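Local coordinates for protein SAM-dependent methyltransferase (Pyrococcus horikoshii, PDB 1WZN) that probably transfers the methyl group of S-adenosyl-L-methionine to an as yet unidentified acceptor, and binds the spent cofactor S-adenosyl-L-homocysteine, at residues E10-T14 with G51-P55; V66-L71 with I90-D96. One frame throughout, in Å; residues are numbered along the deposited sequence.

Contact 1 (E10-T14 with G51-P55); sequences EYYDT and GTGIP. With SAH (S-adenosyl-L-homocysteine), chain F.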
ATOM      1  N   GLU A  10      12.645  -5.203 -33.098  1.00 17.78           N
ATOM      2  CA  GLU A  10      12.081  -6.482 -33.524  1.00 18.05           C
ATOM      3  C   GLU A  10      11.211  -7.147 -32.449  1.00 20.73           C
ATOM      4  O   GLU A  10      10.520  -8.129 -32.729  1.00 21.21           O
ATOM      5  CB  GLU A  10      13.196  -7.453 -33.947  1.00 20.13           C
ATOM      6  CG  GLU A  10      13.986  -7.056 -35.193  1.00 19.34           C
ATOM      7  CD  GLU A  10      13.125  -6.943 -36.446  1.00 19.49           C
ATOM      8  OE1 GLU A  10      12.049  -7.576 -36.505  1.00 21.21           O
ATOM      9  OE2 GLU A  10      13.537  -6.225 -37.379  1.00 22.53           O
ATOM     10  N   TYR A  11      11.238  -6.615 -31.227  1.00 19.43           N
ATOM     11  CA  TYR A  11      10.440  -7.167 -30.134  1.00 18.86           C
ATOM     12  C   TYR A  11       9.263  -6.264 -29.782  1.00 19.26           C
ATOM     13  O   TYR A  11       8.430  -6.616 -28.949  1.00 20.02           O
ATOM     14  CB  TYR A  11      11.306  -7.363 -28.881  1.00 20.17           C
ATOM     15  CG  TYR A  11      12.422  -8.366 -29.055  1.00 20.71           C
ATOM     16  CD1 TYR A  11      12.172  -9.739 -29.001  1.00 20.52           C
ATOM     17  CD2 TYR A  11      13.725  -7.943 -29.311  1.00 18.93           C
ATOM     18  CE1 TYR A  11      13.199 -10.666 -29.200  1.00 21.16           C
ATOM     19  CE2 TYR A  11      14.756  -8.861 -29.510  1.00 22.41           C
ATOM     20  CZ  TYR A  11      14.484 -10.218 -29.454  1.00 20.84           C
ATOM     21  OH  TYR A  11      15.504 -11.117 -29.655  1.00 24.73           O
ATOM     22  N   TYR A  12       9.191  -5.098 -30.416  1.00 18.12           N
ATOM     23  CA  TYR A  12       8.112  -4.152 -30.136  1.00 16.77           C
ATOM     24  C   TYR A  12       6.705  -4.755 -30.257  1.00 16.22           C
ATOM     25  O   TYR A  12       5.871  -4.588 -29.365  1.00 16.56           O
ATOM     26  CB  TYR A  12       8.222  -2.934 -31.067  1.00 16.74           C
ATOM     27  CG  TYR A  12       7.289  -1.799 -30.685  1.00 17.21           C
ATOM     28  CD1 TYR A  12       7.656  -0.862 -29.711  1.00 15.89           C
ATOM     29  CD2 TYR A  12       6.033  -1.682 -31.270  1.00 17.10           C
ATOM     30  CE1 TYR A  12       6.787   0.160 -29.336  1.00 16.25           C
ATOM     31  CE2 TYR A  12       5.156  -0.665 -30.899  1.00 16.83           C
ATOM     32  CZ  TYR A  12       5.541   0.251 -29.930  1.00 17.14           C
ATOM     33  OH  TYR A  12       4.668   1.239 -29.550  1.00 18.92           O
ATOM     34  N   ASP A  13       6.429  -5.444 -31.360  1.00 16.62           N
ATOM     35  CA  ASP A  13       5.110  -6.035 -31.559  1.00 15.70           C
ATOM     36  C   ASP A  13       4.816  -7.137 -30.537  1.00 16.77           C
ATOM     37  O   ASP A  13       3.658  -7.394 -30.210  1.00 17.30           O
ATOM     38  CB  ASP A  13       4.972  -6.580 -32.990  1.00 16.86           C
ATOM     39  CG  ASP A  13       4.846  -5.467 -34.027  1.00 16.96           C
ATOM     40  OD1 ASP A  13       4.867  -4.283 -33.627  1.00 14.35           O
ATOM     41  OD2 ASP A  13       4.722  -5.772 -35.235  1.00 17.55           O
ATOM     42  N   THR A  14       5.865  -7.776 -30.037  1.00 16.14           N
ATOM     43  CA  THR A  14       5.710  -8.839 -29.040  1.00 18.13           C
ATOM     44  C   THR A  14       5.345  -8.188 -27.712  1.00 18.28           C
ATOM     45  O   THR A  14       4.376  -8.574 -27.050  1.00 20.67           O
ATOM     46  CB  THR A  14       7.014  -9.630 -28.884  1.00 18.49           C
ATOM     47  OG1 THR A  14       7.254 -10.372 -30.087  1.00 19.00           O
ATOM     48  CG2 THR A  14       6.943 -10.584 -27.682  1.00 19.12           C
ATOM     49  N   GLY A  51       6.104   4.098 -35.906  1.00 14.53           N
ATOM     50  CA  GLY A  51       6.674   2.880 -35.342  1.00 14.53           C
ATOM     51  C   GLY A  51       6.609   1.697 -36.295  1.00 15.65           C
ATOM     52  O   GLY A  51       6.926   1.838 -37.477  1.00 14.56           O
ATOM     53  N   THR A  52       6.211   0.534 -35.779  1.00 15.37           N
ATOM     54  CA  THR A  52       6.084  -0.683 -36.583  1.00 14.06           C
ATOM     55  C   THR A  52       4.808  -0.662 -37.424  1.00 14.60           C
ATOM     56  O   THR A  52       4.454  -1.654 -38.069  1.00 14.83           O
ATOM     57  CB  THR A  52       6.056  -1.939 -35.708  1.00 12.74           C
ATOM     58  OG1 THR A  52       4.886  -1.911 -34.880  1.00 14.28           O
ATOM     59  CG2 THR A  52       7.316  -2.016 -34.838  1.00 14.16           C
ATOM     60  N   GLY A  53       4.115   0.472 -37.400  1.00 14.56           N
ATOM     61  CA  GLY A  53       2.911   0.636 -38.199  1.00 16.25           C
ATOM     62  C   GLY A  53       1.653  -0.108 -37.806  1.00 16.43           C
ATOM     63  O   GLY A  53       0.812  -0.391 -38.667  1.00 15.72           O
ATOM     64  N   ILE A  54       1.504  -0.409 -36.517  1.00 16.32           N
ATOM     65  CA  ILE A  54       0.328  -1.126 -36.034  1.00 16.49           C
ATOM     66  C   ILE A  54      -0.971  -0.468 -36.518  1.00 17.43           C
ATOM     67  O   ILE A  54      -1.752  -1.096 -37.232  1.00 16.61           O
ATOM     68  CB  ILE A  54       0.377  -1.259 -34.487  1.00 16.06           C
ATOM     69  CG1 ILE A  54       1.482  -2.256 -34.115  1.00 18.21           C
ATOM     70  CG2 ILE A  54      -0.964  -1.739 -33.944  1.00 17.66           C
ATOM     71  CD1 ILE A  54       1.829  -2.311 -32.642  1.00 19.30           C
ATOM     72  N   PRO A  55      -1.225   0.802 -36.148  1.00 16.69           N
ATOM     73  CA  PRO A  55      -2.475   1.387 -36.650  1.00 15.82           C
ATOM     74  C   PRO A  55      -2.365   1.799 -38.129  1.00 14.90           C
ATOM     75  O   PRO A  55      -3.370   1.896 -38.833  1.00 16.36           O
ATOM     76  CB  PRO A  55      -2.700   2.580 -35.717  1.00 18.96           C
ATOM     77  CG  PRO A  55      -1.298   2.994 -35.362  1.00 18.19           C
ATOM     78  CD  PRO A  55      -0.602   1.670 -35.130  1.00 17.93           C
TER
HETATM   79  N   SAH F1001       2.471   4.969 -33.545  1.00 16.53           N
HETATM   80  CA  SAH F1001       3.084   3.615 -33.204  1.00 16.95           C
HETATM   81  CB  SAH F1001       4.324   3.637 -32.354  1.00 18.90           C
HETATM   82  CG  SAH F1001       4.308   4.211 -30.947  1.00 17.92           C
HETATM   83  SD  SAH F1001       6.051   4.108 -30.336  1.00 17.57           S
HETATM   84  C   SAH F1001       1.920   2.765 -32.521  1.00 18.08           C
HETATM   85  O   SAH F1001       0.790   3.266 -32.371  1.00 17.25           O
HETATM   86  OXT SAH F1001       2.239   1.561 -32.168  1.00 20.54           O
HETATM   87  C5' SAH F1001       6.635   5.758 -30.408  1.00 16.16           C
HETATM   88  C4' SAH F1001       7.350   6.063 -31.813  1.00 15.87           C
HETATM   89  O4' SAH F1001       7.779   7.420 -31.660  1.00 17.24           O
HETATM   90  C3' SAH F1001       8.621   5.295 -32.091  1.00 17.57           C
HETATM   91  O3' SAH F1001       8.482   4.506 -33.274  1.00 16.94           O
HETATM   92  C2' SAH F1001       9.716   6.436 -32.182  1.00 15.43           C
HETATM   93  O2' SAH F1001      10.761   6.116 -33.092  1.00 18.24           O
HETATM   94  C1' SAH F1001       8.886   7.642 -32.585  1.00 15.89           C
HETATM   95  N9  SAH F1001       9.395   8.862 -32.356  1.00 17.41           N
HETATM   96  C8  SAH F1001       9.814   9.511 -31.201  1.00 17.36           C
HETATM   97  N7  SAH F1001      10.254  10.714 -31.369  1.00 17.55           N
HETATM   98  C5  SAH F1001      10.136  10.937 -32.769  1.00 17.74           C
HETATM   99  C6  SAH F1001      10.457  12.081 -33.574  1.00 17.62           C
HETATM  100  N6  SAH F1001      10.966  13.219 -33.083  1.00 17.64           N
HETATM  101  N1  SAH F1001      10.201  11.929 -34.922  1.00 15.44           N
HETATM  102  C2  SAH F1001       9.684  10.788 -35.461  1.00 17.18           C
HETATM  103  N3  SAH F1001       9.363   9.670 -34.719  1.00 16.44           N
HETATM  104  C4  SAH F1001       9.615   9.815 -33.389  1.00 16.93           C
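Y12 and D13, at the start of helix 12-15, meet T52 of the glycine-rich turn, probably the cofactor-binding loop of a class I methyltransferase, and I54, the first residue of helix 54-61. Y12 lies with CG anti to its backbone N (chi1 -170°), which carries the ring past T52 toward the ligand. Its CB lies 4.0 Å from T52 CG2, which CG still faces; farther along, CD2 comes near both branches of T52, and CE2 packs 4.1 Å from I54 CD1, at the ring edge, and near the carboxylate oxygen OXT of S-adenosylhomocysteine (SAH). CE1 and CZ come beside the sulfur SD, and at the tip Y12 OH is 3.3 Å from SD and equally near SAH CG. D13 OD1, in the ring plane at its edge, accepts a hydrogen bond of 2.7 Å from T52 OG1 on its syn lone pair. At G51, with a positive phi of 54°, a CB would run into CB of the homocysteine part, while CA lies 3.2 Å from the ribose O3'. The carboxylate of D13 thus ties the N-terminal helix to the turn through OD1 and, by a salt bridge from OD2, to K82 of helix 73-85, and a tyrosine hydroxyl is set beside the sulfur that would carry the methyl group in the active cofactor.

Contact 2 (V66-L71 with I90-D96); sequences VVGLDL and IEFLQGD. With SAH (S-adenosyl-L-homocysteine), chain F.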
ATOM      1  N   VAL A  66      -2.051   5.910 -46.973  1.00 17.17           N
ATOM      2  CA  VAL A  66      -1.274   6.323 -45.809  1.00 14.47           C
ATOM      3  C   VAL A  66       0.216   6.512 -46.020  1.00 16.13           C
ATOM      4  O   VAL A  66       0.858   5.761 -46.759  1.00 15.39           O
ATOM      5  CB  VAL A  66      -1.470   5.298 -44.666  1.00 14.18           C
ATOM      6  CG1 VAL A  66      -0.898   5.834 -43.354  1.00 14.80           C
ATOM      7  CG2 VAL A  66      -2.949   4.973 -44.527  1.00 15.26           C
ATOM      8  N   VAL A  67       0.749   7.545 -45.375  1.00 13.14           N
ATOM      9  CA  VAL A  67       2.178   7.842 -45.401  1.00 13.75           C
ATOM     10  C   VAL A  67       2.604   7.751 -43.933  1.00 14.21           C
ATOM     11  O   VAL A  67       2.031   8.430 -43.087  1.00 13.56           O
ATOM     12  CB  VAL A  67       2.455   9.272 -45.908  1.00 15.42           C
ATOM     13  CG1 VAL A  67       3.941   9.603 -45.762  1.00 16.80           C
ATOM     14  CG2 VAL A  67       2.024   9.397 -47.373  1.00 14.73           C
ATOM     15  N   GLY A  68       3.582   6.899 -43.628  1.00 15.08           N
ATOM     16  CA  GLY A  68       4.033   6.767 -42.249  1.00 15.38           C
ATOM     17  C   GLY A  68       5.427   7.337 -42.095  1.00 15.26           C
ATOM     18  O   GLY A  68       6.283   7.101 -42.942  1.00 16.95           O
ATOM     19  N   LEU A  69       5.657   8.093 -41.025  1.00 13.34           N
ATOM     20  CA  LEU A  69       6.961   8.700 -40.783  1.00 13.66           C
ATOM     21  C   LEU A  69       7.488   8.320 -39.404  1.00 13.86           C
ATOM     22  O   LEU A  69       6.761   8.379 -38.416  1.00 15.03           O
ATOM     23  CB  LEU A  69       6.849  10.229 -40.866  1.00 13.54           C
ATOM     24  CG  LEU A  69       8.094  11.037 -40.490  1.00 16.38           C
ATOM     25  CD1 LEU A  69       9.112  10.981 -41.619  1.00 17.55           C
ATOM     26  CD2 LEU A  69       7.695  12.474 -40.220  1.00 18.45           C
ATOM     27  N   ASP A  70       8.752   7.919 -39.333  1.00 14.29           N
ATOM     28  CA  ASP A  70       9.335   7.589 -38.042  1.00 15.28           C
ATOM     29  C   ASP A  70      10.812   7.939 -38.022  1.00 14.41           C
ATOM     30  O   ASP A  70      11.503   7.884 -39.041  1.00 13.92           O
ATOM     31  CB  ASP A  70       9.116   6.107 -37.689  1.00 15.10           C
ATOM     32  CG  ASP A  70       9.257   5.839 -36.193  1.00 14.42           C
ATOM     33  OD1 ASP A  70      10.398   5.669 -35.722  1.00 13.56           O
ATOM     34  OD2 ASP A  70       8.226   5.822 -35.483  1.00 13.60           O
ATOM     35  N   LEU A  71      11.285   8.327 -36.846  1.00 15.04           N
ATOM     36  CA  LEU A  71      12.674   8.701 -36.663  1.00 15.81           C
ATOM     37  C   LEU A  71      13.614   7.507 -36.796  1.00 17.26           C
ATOM     38  O   LEU A  71      14.745   7.650 -37.260  1.00 17.86           O
ATOM     39  CB  LEU A  71      12.856   9.335 -35.275  1.00 17.44           C
ATOM     40  CG  LEU A  71      14.243   9.866 -34.907  1.00 19.10           C
ATOM     41  CD1 LEU A  71      14.645  10.974 -35.876  1.00 21.73           C
ATOM     42  CD2 LEU A  71      14.214  10.402 -33.476  1.00 21.11           C
ATOM     43  N   ILE A  90       1.924   1.247 -48.561  1.00 18.87           N
ATOM     44  CA  ILE A  90       2.092   2.383 -47.660  1.00 18.19           C
ATOM     45  C   ILE A  90       3.460   2.990 -47.905  1.00 17.53           C
ATOM     46  O   ILE A  90       4.437   2.273 -48.104  1.00 18.20           O
ATOM     47  CB  ILE A  90       2.035   1.943 -46.169  1.00 18.79           C
ATOM     48  CG1 ILE A  90       0.668   1.324 -45.857  1.00 19.18           C
ATOM     49  CG2 ILE A  90       2.321   3.140 -45.258  1.00 16.72           C
ATOM     50  CD1 ILE A  90       0.594   0.616 -44.503  1.00 17.22           C
ATOM     51  N   GLU A  91       3.528   4.313 -47.910  1.00 15.59           N
ATOM     52  CA  GLU A  91       4.798   4.987 -48.101  1.00 17.53           C
ATOM     53  C   GLU A  91       5.390   5.256 -46.715  1.00 18.11           C
ATOM     54  O   GLU A  91       4.876   6.088 -45.963  1.00 17.20           O
ATOM     55  CB  GLU A  91       4.597   6.308 -48.860  1.00 19.05           C
ATOM     56  CG  GLU A  91       5.835   7.199 -48.894  1.00 23.43           C
ATOM     57  CD  GLU A  91       5.652   8.439 -49.750  1.00 26.96           C
ATOM     58  OE1 GLU A  91       4.518   8.963 -49.823  1.00 28.68           O
ATOM     59  OE2 GLU A  91       6.652   8.901 -50.340  1.00 28.61           O
ATOM     60  N   PHE A  92       6.450   4.532 -46.370  1.00 17.81           N
ATOM     61  CA  PHE A  92       7.113   4.716 -45.082  1.00 17.60           C
ATOM     62  C   PHE A  92       8.354   5.586 -45.279  1.00 19.17           C
ATOM     63  O   PHE A  92       9.179   5.322 -46.158  1.00 18.89           O
ATOM     64  CB  PHE A  92       7.488   3.357 -44.479  1.00 17.34           C
ATOM     65  CG  PHE A  92       6.321   2.625 -43.871  1.00 17.65           C
ATOM     66  CD1 PHE A  92       5.711   3.107 -42.713  1.00 17.91           C
ATOM     67  CD2 PHE A  92       5.818   1.470 -44.461  1.00 17.79           C
ATOM     68  CE1 PHE A  92       4.611   2.444 -42.148  1.00 18.19           C
ATOM     69  CE2 PHE A  92       4.725   0.802 -43.910  1.00 17.18           C
ATOM     70  CZ  PHE A  92       4.119   1.287 -42.750  1.00 16.52           C
ATOM     71  N   LEU A  93       8.471   6.625 -44.457  1.00 17.27           N
ATOM     72  CA  LEU A  93       9.579   7.573 -44.539  1.00 17.42           C
ATOM     73  C   LEU A  93      10.289   7.733 -43.203  1.00 18.39           C
ATOM     74  O   LEU A  93       9.654   7.696 -42.151  1.00 16.69           O
ATOM     75  CB  LEU A  93       9.052   8.951 -44.944  1.00 17.18           C
ATOM     76  CG  LEU A  93       8.151   9.050 -46.175  1.00 18.72           C
ATOM     77  CD1 LEU A  93       7.489  10.425 -46.228  1.00 19.72           C
ATOM     78  CD2 LEU A  93       8.979   8.798 -47.414  1.00 22.60           C
ATOM     79  N   GLN A  94      11.600   7.944 -43.255  1.00 17.33           N
ATOM     80  CA  GLN A  94      12.375   8.164 -42.039  1.00 18.82           C
ATOM     81  C   GLN A  94      12.542   9.663 -41.889  1.00 19.28           C
ATOM     82  O   GLN A  94      12.762  10.374 -42.874  1.00 16.95           O
ATOM     83  CB  GLN A  94      13.751   7.501 -42.134  1.00 20.07           C
ATOM     84  CG  GLN A  94      14.605   7.605 -40.853  1.00 21.38           C
ATOM     85  CD  GLN A  94      15.175   8.998 -40.615  1.00 25.30           C
ATOM     86  OE1 GLN A  94      15.636   9.658 -41.549  1.00 24.22           O
ATOM     87  NE2 GLN A  94      15.162   9.443 -39.357  1.00 24.80           N
ATOM     88  N   GLY A  95      12.428  10.147 -40.659  1.00 17.21           N
ATOM     89  CA  GLY A  95      12.579  11.567 -40.416  1.00 17.77           C
ATOM     90  C   GLY A  95      12.011  11.960 -39.070  1.00 18.40           C
ATOM     91  O   GLY A  95      11.302  11.182 -38.427  1.00 17.70           O
ATOM     92  N   ASP A  96      12.328  13.179 -38.654  1.00 18.04           N
ATOM     93  CA  ASP A  96      11.869  13.739 -37.388  1.00 17.80           C
ATOM     94  C   ASP A  96      10.530  14.431 -37.654  1.00 18.00           C
ATOM     95  O   ASP A  96      10.412  15.214 -38.608  1.00 17.06           O
ATOM     96  CB  ASP A  96      12.901  14.768 -36.910  1.00 19.68           C
ATOM     97  CG  ASP A  96      12.649  15.255 -35.494  1.00 22.59           C
ATOM     98  OD1 ASP A  96      11.483  15.288 -35.052  1.00 19.88           O
ATOM     99  OD2 ASP A  96      13.635  15.630 -34.829  1.00 27.87           O
TER
HETATM  100  N   SAH F1001       2.471   4.969 -33.545  1.00 16.53           N
HETATM  101  CA  SAH F1001       3.084   3.615 -33.204  1.00 16.95           C
HETATM  102  CB  SAH F1001       4.324   3.637 -32.354  1.00 18.90           C
HETATM  103  CG  SAH F1001       4.308   4.211 -30.947  1.00 17.92           C
HETATM  104  SD  SAH F1001       6.051   4.108 -30.336  1.00 17.57           S
HETATM  105  C   SAH F1001       1.920   2.765 -32.521  1.00 18.08           C
HETATM  106  O   SAH F1001       0.790   3.266 -32.371  1.00 17.25           O
HETATM  107  OXT SAH F1001       2.239   1.561 -32.168  1.00 20.54           O
HETATM  108  C5' SAH F1001       6.635   5.758 -30.408  1.00 16.16           C
HETATM  109  C4' SAH F1001       7.350   6.063 -31.813  1.00 15.87           C
HETATM  110  O4' SAH F1001       7.779   7.420 -31.660  1.00 17.24           O
HETATM  111  C3' SAH F1001       8.621   5.295 -32.091  1.00 17.57           C
HETATM  112  O3' SAH F1001       8.482   4.506 -33.274  1.00 16.94           O
HETATM  113  C2' SAH F1001       9.716   6.436 -32.182  1.00 15.43           C
HETATM  114  O2' SAH F1001      10.761   6.116 -33.092  1.00 18.24           O
HETATM  115  C1' SAH F1001       8.886   7.642 -32.585  1.00 15.89           C
HETATM  116  N9  SAH F1001       9.395   8.862 -32.356  1.00 17.41           N
HETATM  117  C8  SAH F1001       9.814   9.511 -31.201  1.00 17.36           C
HETATM  118  N7  SAH F1001      10.254  10.714 -31.369  1.00 17.55           N
HETATM  119  C5  SAH F1001      10.136  10.937 -32.769  1.00 17.74           C
HETATM  120  C6  SAH F1001      10.457  12.081 -33.574  1.00 17.62           C
HETATM  121  N6  SAH F1001      10.966  13.219 -33.083  1.00 17.64           N
HETATM  122  N1  SAH F1001      10.201  11.929 -34.922  1.00 15.44           N
HETATM  123  C2  SAH F1001       9.684  10.788 -35.461  1.00 17.18           C
HETATM  124  N3  SAH F1001       9.363   9.670 -34.719  1.00 16.44           N
HETATM  125  C4  SAH F1001       9.615   9.815 -33.389  1.00 16.93           C
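Strand segments 66-70 and 91-94 run parallel at 21°, their axes 4.6 Å apart, and E91 N to V66 O, G68 N to E91 O, L93 N to G68 O, D70 N to L93 O and G95 N to D70 O form the hydrogen-bonded ladder. With helix 73-85 between them they make a right-handed beta-alpha-beta crossover of the Rossmann-like methyltransferase fold, strand 91-94 being an outermost strand of the sheet within this chain. On one face V67 CG1 packs 3.7 Å from L93 CD1, and L69 CD1 reaches L93 CB and the backbone at G95. On the other, G68 lies against F92, whose CD1 would clash with any CB there, and I90 CG2 sits over one face of the F92 ring, toward its rim. Q94 bends at chi2 (-74°), which turns its amide back to L71 O; NE2 donates a bond of 2.8 Å, tilted from the carbonyl plane.

At their C-terminal ends both segments reach the cofactor. D70, at the end of its strand, accepts bonds from the two ribose hydroxyls separately, O2' at OD1 and O3' at OD2, the acidic grip usual in this family. An asparagine here would probably leave one ribose hydroxyl without its acceptor and set an NH2 against a backbone N-H, of G51 or H72. L71 CB lies 3.5 Å from SAH C2, and its CD2 lies near the six-membered ring of adenine. At the far end of the base, D96 OD1 accepts a bond from SAH N6 at 2.9 Å, almost straight (173°).

Contact 1 is small and buried, a meeting of side chains between the N-terminal helix and the glycine-rich turn; contact 2 is larger and only partly buried, built mainly on backbone bonds, with E91 and Q94 exposed along the outermost strand. They follow each other in the chain, since helix 54-61 of the first leads into strand 65-70 of the second. The two touch directly where G51 N lies 2.8 Å from D70 OD2, a probable hydrogen bond. Both line the S-adenosylhomocysteine pocket but border different parts, meeting at the ribose: 10-14 with 51-55 lies mainly along the sulfur and homocysteine part, whereas 66-71 with 90-96 holds the ribose and adenine through two carboxylates.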